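PDB 6EIB: sensory box/GGDEF family protein from Vibrio cholerae serotype O1, which catalyses the condensation of two GTP molecules into the second messenger c-di-GMP, a magnesium-dependent reaction of its GGDEF (here GGEEF) domain that is involved in biofilm formation. Local coordinates for residues Gln29-Ile34 with Val85-His90; Ile36-Phe41 with Glu115-Cys120; Thr89-Ala94 with Val123-His128. One frame throughout, in Å; residues are numbered along the deposited sequence.

Interaction 1 (Gln29-Ile34 with Val85-His90); sequences QPLSCI and VLENTH. With SO4 (sulfate ion), chain E.
Ser32 and Leu86 face each other as an antiparallel hydrogen-bonded pair, with Ser32 N to Leu86 O at 3.0 Å and Leu86 N to Ser32 O at 2.8 Å. Both N-H groups point almost straight at their acceptors, so this pair is well formed. Ser32 adds a side-chain bond: with OG anti to its own carbonyl carbon (chi1 -70°), the hydroxyl donates to Thr89 O at 2.8 Å, approaching from above that carbonyl's plane. On the other face of the sheet, Leu31 CD1 meets Val85 CG1.

Where the strands give way to loop, Pro30 takes over. Its carbonyl accepts Thr89 N at 3.2 Å, in a distinctly bent bond (142°), and a water that is also reached by Asn88 N. Pro30 CG lies over one face of the His90 imidazole, 3.6 Å from its centroid and displaced toward the rim, a CH-pi contact. At the imidazole edge, with the sulfate sulfur in the ring plane, His90 ND1 donates to sulfate O4 at 3.0 Å and, less straight, to O2. The side-chain amides of Gln29 and Asn88 stack with their planes 26° apart.

Further out, Thr89 OG1 donates to Glu87 O within its own segment, while the carboxylate of Glu87 forms a salt bridge with Arg23. Phe17 of helix 10-27 packs on both Leu31 and Val85, and Ala94 of helix 91-107 on Ser32 and Leu86. These neighbouring strands thus belong to the central sheet of the GGDEF domain, between helices on its two faces. Just before His90, the N-cap residue of helix 91-107, Thr89 is gripped by two bonds, its N to Pro30 O and its O from Ser32 OG, which fix its peptide groups against segment 29-34.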
loop_
_atom_site.group_PDB
_atom_site.type_symbol
_atom_site.label_atom_id
_atom_site.label_comp_id
_atom_site.label_asym_id
_atom_site.label_seq_id
_atom_site.Cartn_x
_atom_site.Cartn_y
_atom_site.Cartn_z
ATOM N N GLN A 29 13.164 16.134 3.411
ATOM C CA GLN A 29 11.810 15.884 3.857
ATOM C C GLN A 29 11.639 14.388 4.121
ATOM O O GLN A 29 12.270 13.547 3.433
ATOM C CB GLN A 29 10.805 16.351 2.795
ATOM C CG GLN A 29 10.835 17.870 2.500
ATOM C CD GLN A 29 9.954 18.232 1.301
ATOM O OE1 GLN A 29 9.492 17.347 0.566
ATOM N NE2 GLN A 29 9.710 19.511 1.111
ATOM N N PRO A 30 10.729 14.041 5.043
ATOM C CA PRO A 30 10.484 12.599 5.236
ATOM C C PRO A 30 9.735 12.027 4.039
ATOM O O PRO A 30 8.971 12.742 3.387
ATOM C CB PRO A 30 9.640 12.548 6.507
ATOM C CG PRO A 30 8.935 13.925 6.575
ATOM C CD PRO A 30 9.958 14.893 5.968
ATOM N N LEU A 31 9.912 10.734 3.765
ATOM C CA LEU A 31 9.270 10.120 2.617
ATOM C C LEU A 31 8.814 8.736 3.032
ATOM O O LEU A 31 9.656 7.886 3.242
ATOM C CB LEU A 31 10.260 9.973 1.441
ATOM C CG LEU A 31 9.793 9.255 0.174
ATOM C CD1 LEU A 31 8.656 9.987 -0.494
ATOM C CD2 LEU A 31 10.928 9.031 -0.840
ATOM N N SER A 32 7.513 8.476 3.025
ATOM C CA SER A 32 7.013 7.184 3.536
ATOM C C SER A 32 6.497 6.258 2.450
ATOM O O SER A 32 6.111 6.683 1.358
ATOM C CB SER A 32 5.900 7.416 4.572
ATOM O OG SER A 32 6.407 7.972 5.778
ATOM N N CYS A 33 6.493 4.956 2.763
ATOM C CA CYS A 33 6.166 3.975 1.774
ATOM C C CYS A 33 5.283 2.920 2.424
ATOM O O CYS A 33 5.649 2.397 3.465
ATOM C CB CYS A 33 7.464 3.353 1.241
ATOM S SG CYS A 33 7.218 2.112 -0.006
ATOM N N ILE A 34 4.124 2.642 1.834
ATOM C CA ILE A 34 3.234 1.575 2.359
ATOM C C ILE A 34 3.083 0.491 1.337
ATOM O O ILE A 34 2.712 0.770 0.197
ATOM C CB ILE A 34 1.805 2.082 2.674
ATOM C CG1 ILE A 34 1.835 3.273 3.637
ATOM C CG2 ILE A 34 0.963 0.914 3.277
ATOM C CD1 ILE A 34 0.469 4.106 3.659
ATOM N N VAL A 85 3.189 5.811 -1.929
ATOM C CA VAL A 85 4.323 6.637 -1.575
ATOM C C VAL A 85 3.850 7.982 -1.134
ATOM O O VAL A 85 3.100 8.631 -1.871
ATOM C CB VAL A 85 5.295 6.788 -2.771
ATOM C CG1 VAL A 85 6.426 7.813 -2.444
ATOM C CG2 VAL A 85 5.859 5.402 -3.155
ATOM N N LEU A 86 4.261 8.405 0.064
ATOM C CA LEU A 86 3.751 9.671 0.627
ATOM C C LEU A 86 4.867 10.701 0.813
ATOM O O LEU A 86 5.718 10.543 1.682
ATOM C CB LEU A 86 3.047 9.443 1.966
ATOM C CG LEU A 86 1.829 8.530 2.170
ATOM C CD1 LEU A 86 1.581 8.331 3.652
ATOM C CD2 LEU A 86 0.581 9.170 1.618
ATOM N N GLU A 87 4.900 11.729 -0.024
ATOM C CA GLU A 87 5.923 12.781 0.145
ATOM C C GLU A 87 5.716 13.634 1.390
ATOM O O GLU A 87 4.585 13.864 1.827
ATOM C CB GLU A 87 5.993 13.674 -1.089
ATOM C CG GLU A 87 6.516 12.971 -2.326
ATOM C CD GLU A 87 6.886 13.976 -3.426
ATOM O OE1 GLU A 87 6.064 14.155 -4.348
ATOM O OE2 GLU A 87 7.981 14.591 -3.370
ATOM N N ASN A 88 6.823 14.106 1.949
ATOM C CA ASN A 88 6.786 14.974 3.117
ATOM C C ASN A 88 5.857 14.412 4.201
ATOM O O ASN A 88 5.021 15.134 4.769
ATOM C CB ASN A 88 6.367 16.409 2.725
ATOM C CG ASN A 88 6.847 17.419 3.721
ATOM O OD1 ASN A 88 7.862 17.192 4.384
ATOM N ND2 ASN A 88 6.159 18.565 3.815
ATOM N N THR A 89 6.008 13.112 4.463
ATOM C CA THR A 89 5.171 12.404 5.417
ATOM C C THR A 89 6.025 11.513 6.312
ATOM O O THR A 89 6.838 10.697 5.829
ATOM C CB THR A 89 4.117 11.557 4.694
ATOM O OG1 THR A 89 3.296 12.421 3.894
ATOM C CG2 THR A 89 3.218 10.819 5.703
ATOM N N HIS A 90 5.865 11.687 7.612
ATOM C CA HIS A 90 6.644 10.925 8.578
ATOM C C HIS A 90 6.085 9.510 8.687
ATOM O O HIS A 90 4.916 9.284 8.376
ATOM C CB HIS A 90 6.649 11.618 9.964
ATOM C CG HIS A 90 7.372 12.931 9.990
ATOM N ND1 HIS A 90 8.747 13.025 9.889
ATOM C CD2 HIS A 90 6.921 14.192 10.213
ATOM C CE1 HIS A 90 9.098 14.302 9.972
ATOM N NE2 HIS A 90 8.013 15.028 10.179
HETATM S S SO4 E . 10.561 9.864 9.385
HETATM O O1 SO4 E . 10.529 9.143 8.115
HETATM O O2 SO4 E . 9.206 9.989 9.897
HETATM O O3 SO4 E . 11.390 9.158 10.350
HETATM O O4 SO4 E . 11.078 11.233 9.159
HETATM O O HOH W 1 7.800 17.355 -2.410
HETATM O O HOH W 2 9.354 13.836 0.964
#

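Interaction 2 (Ile36-Phe41 with Glu115-Cys120). With EDO (1,2-ethanediol), chain K.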
loop_
_atom_site.group_PDB
_atom_site.type_symbol
_atom_site.label_atom_id
_atom_site.label_comp_id
_atom_site.label_asym_id
_atom_site.label_seq_id
_atom_site.Cartn_x
_atom_site.Cartn_y
_atom_site.Cartn_z
ATOM N N ILE A 36 0.980 -2.930 0.464
ATOM C CA ILE A 36 -0.298 -3.536 0.823
ATOM C C ILE A 36 -0.494 -4.772 0.015
ATOM O O ILE A 36 -0.175 -4.778 -1.158
ATOM C CB ILE A 36 -1.473 -2.557 0.587
ATOM C CG1 ILE A 36 -1.444 -1.466 1.649
ATOM C CG2 ILE A 36 -2.831 -3.298 0.651
ATOM C CD1 ILE A 36 -2.430 -0.322 1.386
ATOM N N ASP A 37 -0.956 -5.853 0.651
ATOM C CA ASP A 37 -1.302 -7.045 -0.094
ATOM C C ASP A 37 -2.685 -7.492 0.371
ATOM O O ASP A 37 -2.951 -7.607 1.559
ATOM C CB ASP A 37 -0.259 -8.147 0.099
ATOM C CG ASP A 37 -0.402 -9.272 -0.929
ATOM O OD1 ASP A 37 -0.132 -9.028 -2.132
ATOM O OD2 ASP A 37 -0.700 -10.414 -0.537
ATOM N N ILE A 38 -3.557 -7.725 -0.591
ATOM C CA ILE A 38 -4.893 -8.202 -0.306
ATOM C C ILE A 38 -4.856 -9.673 0.103
ATOM O O ILE A 38 -4.220 -10.500 -0.590
ATOM C CB ILE A 38 -5.790 -8.020 -1.517
ATOM C CG1 ILE A 38 -5.865 -6.510 -1.865
ATOM C CG2 ILE A 38 -7.182 -8.634 -1.243
ATOM C CD1 ILE A 38 -6.573 -6.222 -3.195
ATOM N N ASP A 39 -5.514 -9.994 1.217
ATOM C CA ASP A 39 -5.521 -11.379 1.729
ATOM C C ASP A 39 -6.456 -12.236 0.910
ATOM O O ASP A 39 -7.558 -11.798 0.588
ATOM C CB ASP A 39 -5.954 -11.433 3.205
ATOM C CG ASP A 39 -4.929 -10.802 4.156
ATOM O OD1 ASP A 39 -3.767 -11.255 4.121
ATOM O OD2 ASP A 39 -5.294 -9.839 4.918
ATOM N N ASN A 40 -6.019 -13.450 0.579
ATOM C CA ASN A 40 -6.852 -14.404 -0.148
ATOM C C ASN A 40 -7.490 -13.905 -1.431
ATOM O O ASN A 40 -8.645 -14.256 -1.731
ATOM C CB ASN A 40 -7.972 -14.929 0.762
ATOM C CG ASN A 40 -7.438 -15.580 2.000
ATOM O OD1 ASN A 40 -7.783 -15.203 3.107
ATOM N ND2 ASN A 40 -6.577 -16.575 1.817
ATOM N N PHE A 41 -6.738 -13.111 -2.187
ATOM C CA PHE A 41 -7.263 -12.512 -3.400
ATOM C C PHE A 41 -7.483 -13.583 -4.451
ATOM O O PHE A 41 -8.428 -13.496 -5.243
ATOM C CB PHE A 41 -6.304 -11.425 -3.942
ATOM C CG PHE A 41 -6.910 -10.576 -5.020
ATOM C CD1 PHE A 41 -7.983 -9.722 -4.729
ATOM C CD2 PHE A 41 -6.430 -10.631 -6.325
ATOM C CE1 PHE A 41 -8.561 -8.938 -5.731
ATOM C CE2 PHE A 41 -6.999 -9.840 -7.338
ATOM C CZ PHE A 41 -8.069 -9.000 -7.036
ATOM N N GLU A 115 -19.599 -10.225 1.316
ATOM C CA GLU A 115 -18.333 -10.875 1.614
ATOM C C GLU A 115 -17.361 -9.869 2.210
ATOM O O GLU A 115 -17.283 -8.724 1.738
ATOM C CB GLU A 115 -17.759 -11.473 0.337
ATOM C CG GLU A 115 -16.443 -12.206 0.503
ATOM C CD GLU A 115 -16.634 -13.642 0.971
ATOM O OE1 GLU A 115 -17.798 -14.050 1.194
ATOM O OE2 GLU A 115 -15.611 -14.363 1.077
ATOM N N HIS A 116 -16.629 -10.263 3.255
ATOM C CA HIS A 116 -15.625 -9.352 3.791
ATOM C C HIS A 116 -14.229 -9.777 3.343
ATOM O O HIS A 116 -13.901 -10.970 3.296
ATOM C CB HIS A 116 -15.713 -9.247 5.318
ATOM C CG HIS A 116 -16.892 -8.443 5.782
ATOM N ND1 HIS A 116 -16.841 -7.074 5.953
ATOM C CD2 HIS A 116 -18.156 -8.814 6.074
ATOM C CE1 HIS A 116 -18.024 -6.638 6.343
ATOM N NE2 HIS A 116 -18.848 -7.669 6.426
ATOM N N ILE A 117 -13.462 -8.794 2.895
ATOM C CA ILE A 117 -12.118 -9.021 2.380
ATOM C C ILE A 117 -11.139 -8.187 3.205
ATOM O O ILE A 117 -11.480 -7.080 3.639
ATOM C CB ILE A 117 -12.033 -8.657 0.875
ATOM C CG1 ILE A 117 -13.181 -9.312 0.119
ATOM C CG2 ILE A 117 -10.692 -9.084 0.238
ATOM C CD1 ILE A 117 -13.224 -8.939 -1.367
ATOM N N TYR A 118 -9.919 -8.692 3.383
ATOM C CA TYR A 118 -8.951 -8.087 4.292
ATOM C C TYR A 118 -7.612 -7.846 3.570
ATOM O O TYR A 118 -7.354 -8.418 2.505
ATOM C CB TYR A 118 -8.749 -9.001 5.535
ATOM C CG TYR A 118 -10.042 -9.349 6.249
ATOM C CD1 TYR A 118 -10.538 -8.519 7.249
ATOM C CD2 TYR A 118 -10.794 -10.477 5.900
ATOM C CE1 TYR A 118 -11.738 -8.809 7.902
ATOM C CE2 TYR A 118 -12.039 -10.757 6.553
ATOM C CZ TYR A 118 -12.473 -9.917 7.545
ATOM O OH TYR A 118 -13.661 -10.138 8.223
ATOM N N LEU A 119 -6.756 -7.022 4.161
ATOM C CA LEU A 119 -5.450 -6.764 3.574
ATOM C C LEU A 119 -4.428 -6.700 4.689
ATOM O O LEU A 119 -4.808 -6.598 5.853
ATOM C CB LEU A 119 -5.486 -5.454 2.740
ATOM C CG LEU A 119 -5.785 -4.105 3.411
ATOM C CD1 LEU A 119 -4.541 -3.507 4.082
ATOM C CD2 LEU A 119 -6.351 -3.132 2.374
ATOM N N CYS A 120 -3.140 -6.790 4.357
ATOM C CA CYS A 120 -2.089 -6.527 5.340
ATOM C C CYS A 120 -1.271 -5.393 4.778
ATOM O O CYS A 120 -1.302 -5.175 3.576
ATOM C CB CYS A 120 -1.180 -7.736 5.579
ATOM S SG CYS A 120 -2.038 -9.063 6.496
HETATM C C1 EDO K . -12.575 -15.130 3.124
HETATM O O1 EDO K . -12.049 -14.736 4.403
HETATM C C2 EDO K . -11.956 -14.259 2.034
HETATM O O2 EDO K . -12.116 -12.855 2.328
HETATM O O HOH W 3 -9.657 -11.576 2.570
#
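Ile36 and Leu119 meet through their branches: Ile36 CG2, anti to the backbone N, lies 3.8 Å from Leu119 CD1 and almost as near CD2. Leu119 reaches it with CG set between its backbone N and carbonyl carbon (chi1 62°), so that both methyl groups lie beside the isoleucine branch. On the same face of the sheet, Ile38 and Ile117 touch branch to branch, CG2 to CG2 at 3.8 Å. Leu60 and Phe64 of helix 50-67 and Phe105 of helix 91-107 close over this apolar layer.

Asp37 and Cys120 form an antiparallel hydrogen-bonded pair, with Asp37 N to Cys120 O at 3.0 Å and Cys120 N to Asp37 O at 2.9 Å. Their side chains project to the face opposite the isoleucines, where Leu144 of helix 133-148 packs on both. This end of strand 31-38 probably carries the metal site of the GGDEF domain: Asp37 and Ile38 are magnesium ligands by similarity, and the carboxylate of Glu80, a third such ligand, lies close to that of Asp37.

One residue beyond the Ile38-Leu119 pair, Asp39 N donates to Tyr118 O at 2.7 Å. The Asp39 carboxylate lies over the opposite backbone, OD2 being 3.6 Å from Tyr118 CB and OD1 3.7 Å from Cys120 SG; the hydrogen bond that OD2 accepts comes from Asn153 N. A water donates to Asp39 O and accepts Tyr118 N (3.0 Å), linking the two segments.

Interaction 3 (Thr89-Ala94 with Val123-His128); sequences THVETA and VSSLHH. With SO4 (sulfate ion), chain E; EDO (1,2-ethanediol), chain O.
Val91, in the first turn of helix 91-107, and Ala94, one turn along, supply the apolar part of this contact. Val91 points CG2 anti to its backbone N, and this branch meets Val123 CG1 at 3.7 Å while also resting against the backbone carbonyl carbon of Ser124. From the other residue, Ala94 CB approaches the same Val123 methyl at 3.8 Å. Val123 CG1, anti to its backbone N (chi1 -173°), therefore touches both helix residues. The Val91 and Val123 side chains meet at a slant. Ser125 joins the packing through its polar end, OG lying 3.6 Å from Val91 CB.

The polar interactions run through a sulfate, probably from the crystallisation liquor. Ser125 OG donates to sulfate O1 at 2.7 Å. From the helix side, Val91 N donates to O2 at 2.8 Å with a fairly straight N-H (153°), and the O2 atom is shared with the His90 imidazole. The anion thus bridges helix start and strand end without a direct hydrogen bond between the two segments.

Backbone bonding defines the helix start: Ala94 N donates to His90 O at 3.2 Å, as expected with His90 at the N-cap. Around the contact, Ser32 of the neighbouring strand touches Ala94 and Ser125, and the hydroxyl of Ser124 bonds to Arg139 of helix 133-148. The contact sets the N-terminal turn of helix 91-107 against strand 119-125 in the GGDEF domain, away from the annotated metal site. With its donors Val91 N at the helix N-terminus, His90 ND1 and Ser125 OG, the site is suited to an anion, whose charge would probably be favoured further by the helix dipole.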
loop_
_atom_site.group_PDB
_atom_site.type_symbol
_atom_site.label_atom_id
_atom_site.label_comp_id
_atom_site.label_asym_id
_atom_site.label_seq_id
_atom_site.Cartn_x
_atom_site.Cartn_y
_atom_site.Cartn_z
ATOM N N THR A 89 6.008 13.112 4.463
ATOM C CA THR A 89 5.171 12.404 5.417
ATOM C C THR A 89 6.025 11.513 6.312
ATOM O O THR A 89 6.838 10.697 5.829
ATOM C CB THR A 89 4.117 11.557 4.694
ATOM O OG1 THR A 89 3.296 12.421 3.894
ATOM C CG2 THR A 89 3.218 10.819 5.703
ATOM N N HIS A 90 5.865 11.687 7.612
ATOM C CA HIS A 90 6.644 10.925 8.578
ATOM C C HIS A 90 6.085 9.510 8.687
ATOM O O HIS A 90 4.916 9.284 8.376
ATOM C CB HIS A 90 6.649 11.618 9.964
ATOM C CG HIS A 90 7.372 12.931 9.990
ATOM N ND1 HIS A 90 8.747 13.025 9.889
ATOM C CD2 HIS A 90 6.921 14.192 10.213
ATOM C CE1 HIS A 90 9.098 14.302 9.972
ATOM N NE2 HIS A 90 8.013 15.028 10.179
ATOM N N VAL A 91 6.903 8.552 9.113
ATOM C CA VAL A 91 6.480 7.145 9.014
ATOM C C VAL A 91 5.240 6.852 9.880
ATOM O O VAL A 91 4.375 6.095 9.443
ATOM C CB VAL A 91 7.655 6.174 9.354
ATOM C CG1 VAL A 91 8.040 6.228 10.833
ATOM C CG2 VAL A 91 7.349 4.730 8.887
ATOM N N GLU A 92 5.131 7.449 11.067
ATOM C CA GLU A 92 3.953 7.246 11.940
ATOM C C GLU A 92 2.655 7.697 11.328
ATOM O O GLU A 92 1.627 7.050 11.517
ATOM C CB GLU A 92 4.103 7.954 13.294
ATOM C CG GLU A 92 4.925 7.206 14.358
ATOM C CD GLU A 92 6.444 7.406 14.262
ATOM O OE1 GLU A 92 6.910 8.139 13.379
ATOM O OE2 GLU A 92 7.183 6.853 15.105
ATOM N N THR A 93 2.690 8.811 10.613
ATOM C CA THR A 93 1.505 9.297 9.922
ATOM C C THR A 93 1.113 8.260 8.872
ATOM O O THR A 93 -0.046 7.842 8.804
ATOM C CB THR A 93 1.773 10.655 9.272
ATOM O OG1 THR A 93 2.205 11.581 10.280
ATOM C CG2 THR A 93 0.515 11.185 8.585
ATOM N N ALA A 94 2.102 7.760 8.129
ATOM C CA ALA A 94 1.839 6.735 7.124
ATOM C C ALA A 94 1.260 5.468 7.763
ATOM O O ALA A 94 0.371 4.849 7.200
ATOM C CB ALA A 94 3.129 6.391 6.349
ATOM N N VAL A 123 4.907 -0.808 6.539
ATOM C CA VAL A 123 5.242 0.623 6.394
ATOM C C VAL A 123 6.704 0.954 6.698
ATOM O O VAL A 123 7.277 0.488 7.684
ATOM C CB VAL A 123 4.390 1.473 7.337
ATOM C CG1 VAL A 123 4.610 2.953 7.054
ATOM C CG2 VAL A 123 2.917 1.084 7.221
ATOM N N SER A 124 7.328 1.784 5.869
ATOM C CA SER A 124 8.628 2.266 6.247
ATOM C C SER A 124 8.774 3.641 5.659
ATOM O O SER A 124 7.820 4.201 5.099
ATOM C CB SER A 124 9.755 1.338 5.738
ATOM O OG SER A 124 11.003 1.640 6.385
ATOM N N SER A 125 9.981 4.173 5.761
ATOM C CA SER A 125 10.252 5.477 5.187
ATOM C C SER A 125 11.736 5.651 4.873
ATOM O O SER A 125 12.571 4.859 5.310
ATOM C CB SER A 125 9.779 6.572 6.130
ATOM O OG SER A 125 10.571 6.589 7.294
ATOM N N LEU A 126 12.070 6.727 4.160
ATOM C CA LEU A 126 13.467 7.001 3.806
ATOM C C LEU A 126 14.330 7.068 5.068
ATOM O O LEU A 126 13.943 7.720 6.044
ATOM C CB LEU A 126 13.565 8.331 3.043
ATOM C CG LEU A 126 14.937 8.919 2.685
ATOM C CD1 LEU A 126 15.593 8.111 1.629
ATOM C CD2 LEU A 126 14.810 10.395 2.276
ATOM N N HIS A 127 15.464 6.353 5.068
ATOM C CA HIS A 127 16.463 6.440 6.144
ATOM C C HIS A 127 17.747 7.107 5.583
ATOM O O HIS A 127 17.983 7.095 4.371
ATOM C CB HIS A 127 16.815 5.059 6.734
ATOM C CG HIS A 127 15.696 4.401 7.487
ATOM N ND1 HIS A 127 15.864 3.209 8.163
ATOM C CD2 HIS A 127 14.396 4.749 7.656
ATOM C CE1 HIS A 127 14.726 2.871 8.743
ATOM N NE2 HIS A 127 13.815 3.779 8.443
ATOM N N HIS A 128 18.595 7.650 6.444
ATOM C CA HIS A 128 19.807 8.325 5.948
ATOM C C HIS A 128 20.773 7.488 5.080
ATOM O O HIS A 128 21.297 7.982 4.081
ATOM C CB HIS A 128 20.532 8.940 7.140
ATOM C CG HIS A 128 19.790 10.100 7.722
ATOM N ND1 HIS A 128 19.512 11.239 6.990
ATOM C CD2 HIS A 128 19.179 10.268 8.922
ATOM C CE1 HIS A 128 18.803 12.073 7.731
ATOM N NE2 HIS A 128 18.592 11.510 8.912
HETATM S S SO4 E . 10.561 9.864 9.385
HETATM O O1 SO4 E . 10.529 9.143 8.115
HETATM O O2 SO4 E . 9.206 9.989 9.897
HETATM O O3 SO4 E . 11.390 9.158 10.350
HETATM O O4 SO4 E . 11.078 11.233 9.159
HETATM C C1 EDO O . 22.345 11.769 5.620
HETATM O O1 EDO O . 22.781 11.363 6.925
HETATM C C2 EDO O . 22.509 10.594 4.670
HETATM O O2 EDO O . 21.640 10.731 3.547
#

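In the fold
From the N terminus, helix 10-27 leads into strand 31-38, whose beginning serves interaction 1 and whose end serves interaction 2. Interaction 1 closes its loop when the chain returns along strand 81-87, having passed helices 41-48 and 50-67 and strand 73-76. Just before helix 91-107, segment 89-94 of interaction 3 begins with Thr89 and His90, which it shares with interaction 1. Strand 119-125 next closes interaction 2 at its start and interaction 3 at its end, so these two cross, as do interactions 1 and 2. Interactions 1 and 2 join strand 31-38 to its two neighbours, and interaction 3 lays helix 91-107 on the sheet.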